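Local coordinates for RNA-binding protein RO60 (Deinococcus radiodurans, PDB 2NVO) that binds several small RNAs that accumulate during recovery from ultraviolet irradiation and contributes to the organism's resistance to it, at residues 271-274 with 275-279. Numbering follows the deposited sequence.
Sequences LTWL and LRNLG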
loop_
_atom_site.group_PDB
_atom_site.type_symbol
_atom_site.label_atom_id
_atom_site.label_comp_id
_atom_site.label_asym_id
_atom_site.label_seq_id
_atom_site.Cartn_x
_atom_site.Cartn_y
_atom_site.Cartn_z
ATOM N N LEU A 271 1.160 10.864 12.432
ATOM C CA LEU A 271 2.523 10.860 11.914
ATOM C C LEU A 271 2.595 10.581 10.414
ATOM O O LEU A 271 3.379 11.200 9.693
ATOM C CB LEU A 271 3.360 9.841 12.690
ATOM C CG LEU A 271 4.868 9.804 12.452
ATOM C CD1 LEU A 271 5.470 11.206 12.345
ATOM C CD2 LEU A 271 5.530 9.005 13.566
ATOM N N THR A 272 1.784 9.644 9.947
ATOM C CA THR A 272 1.744 9.331 8.526
ATOM C C THR A 272 1.465 10.587 7.707
ATOM O O THR A 272 2.196 10.895 6.763
ATOM C CB THR A 272 0.687 8.266 8.230
ATOM O OG1 THR A 272 0.859 7.169 9.137
ATOM C CG2 THR A 272 0.825 7.771 6.796
ATOM N N TRP A 273 0.421 11.318 8.095
ATOM C CA TRP A 273 0.077 12.592 7.471
ATOM C C TRP A 273 1.273 13.522 7.487
ATOM O O TRP A 273 1.631 14.131 6.471
ATOM C CB TRP A 273 -1.092 13.265 8.211
ATOM C CG TRP A 273 -1.556 14.545 7.557
ATOM C CD1 TRP A 273 -2.555 14.672 6.627
ATOM C CD2 TRP A 273 -1.035 15.870 7.759
ATOM N NE1 TRP A 273 -2.687 15.987 6.248
ATOM C CE2 TRP A 273 -1.768 16.741 6.927
ATOM C CE3 TRP A 273 -0.028 16.403 8.572
ATOM C CZ2 TRP A 273 -1.520 18.113 6.876
ATOM C CZ3 TRP A 273 0.218 17.765 8.519
ATOM C CH2 TRP A 273 -0.524 18.605 7.676
ATOM N N LEU A 274 1.882 13.638 8.666
ATOM C CA LEU A 274 3.015 14.528 8.860
ATOM C C LEU A 274 4.159 14.182 7.909
ATOM O O LEU A 274 4.790 15.067 7.323
ATOM C CB LEU A 274 3.491 14.465 10.315
ATOM C CG LEU A 274 4.587 15.482 10.615
ATOM C CD1 LEU A 274 4.117 16.867 10.211
ATOM C CD2 LEU A 274 5.012 15.456 12.081
ATOM N N LEU A 275 4.425 12.888 7.766
ATOM C CA LEU A 275 5.509 12.435 6.899
ATOM C C LEU A 275 5.315 12.886 5.449
ATOM O O LEU A 275 6.250 13.387 4.817
ATOM C CB LEU A 275 5.667 10.922 6.987
ATOM C CG LEU A 275 6.337 10.485 8.286
ATOM C CD1 LEU A 275 6.224 8.975 8.485
ATOM C CD2 LEU A 275 7.772 10.936 8.284
ATOM N N ARG A 276 4.103 12.744 4.930
ATOM C CA ARG A 276 3.863 13.149 3.546
ATOM C C ARG A 276 3.573 14.632 3.369
ATOM O O ARG A 276 3.347 15.080 2.251
ATOM C CB ARG A 276 2.772 12.302 2.888
ATOM C CG ARG A 276 1.424 12.346 3.560
ATOM C CD ARG A 276 0.349 11.741 2.648
ATOM N NE ARG A 276 -0.663 11.028 3.428
ATOM C CZ ARG A 276 -1.801 11.566 3.861
ATOM N NH1 ARG A 276 -2.098 12.832 3.576
ATOM N NH2 ARG A 276 -2.651 10.831 4.574
ATOM N N ASN A 277 3.609 15.405 4.457
ATOM C CA ASN A 277 3.230 16.810 4.367
ATOM C C ASN A 277 4.316 17.820 4.728
ATOM O O ASN A 277 4.063 19.030 4.743
ATOM C CB ASN A 277 1.931 17.072 5.144
ATOM C CG ASN A 277 0.693 16.661 4.364
ATOM O OD1 ASN A 277 0.268 17.365 3.456
ATOM N ND2 ASN A 277 0.103 15.530 4.722
ATOM N N LEU A 278 5.523 17.333 4.999
ATOM C CA LEU A 278 6.641 18.206 5.314
ATOM C C LEU A 278 6.892 19.276 4.231
ATOM O O LEU A 278 7.149 20.448 4.535
ATOM C CB LEU A 278 7.901 17.381 5.586
ATOM C CG LEU A 278 7.740 16.390 6.752
ATOM C CD1 LEU A 278 8.937 15.466 6.833
ATOM C CD2 LEU A 278 7.559 17.145 8.084
ATOM N N GLY A 279 6.830 18.877 2.965
ATOM C CA GLY A 279 7.039 19.822 1.879
ATOM C C GLY A 279 5.949 20.878 1.844
ATOM O O GLY A 279 6.222 22.075 1.721
#
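Trp273 and Asn277, one turn apart on helix 271-283, are joined both by a hydrogen bond and by stacking. Asn277 ND2 donates to Trp273 O at 2.7 Å, nearly in the plane of its own amide, although it reaches the carbonyl tilted from the carbonyl plane. The same amide lies over one face of the indole, the two planes 22° apart, with ND2 3.1 Å from Trp273 CE2. Farther along the ring, Asn277 CB sits 3.7 Å from the centroid of the six-membered ring of Trp273, almost on its normal, in a CH-pi contact. Trp273 CG is anti to the backbone N (chi1 -176°), which turns the indole beside its own carbonyl and under the Asn277 side chain. Asn277 OD1 accepts a bond from Asn280 ND2, so both ends of the amide are engaged, which would hold its rotation.

Arg276 approaches the indole at a steeper angle, its guanidinium plane 69° from the ring and NH1 3.6 Å from Trp273 CD1.

In the backbone, Leu275 N and Arg276 N make i to i+4 bonds to Leu271 O and Thr272 O. Asn277 N bonds instead to Leu274 O, three residues back, at 3.1 Å and from above the carbonyl plane; at Trp273 O the Asn277 side-chain amide takes the place of the usual i+4 backbone donor.

Leucines meet along another side, with Leu271 CD1 4.2 Å from Leu275 CG and Leu274 CD1 4.1 Å from Leu278 CD2. They pack on helix 292-302, whereas Trp273 packs on helix 259-266. Helix 271-283 thus lies between these two, consistent with the packing of neighbouring helices in the HEAT-like repeats of the TROVE domain.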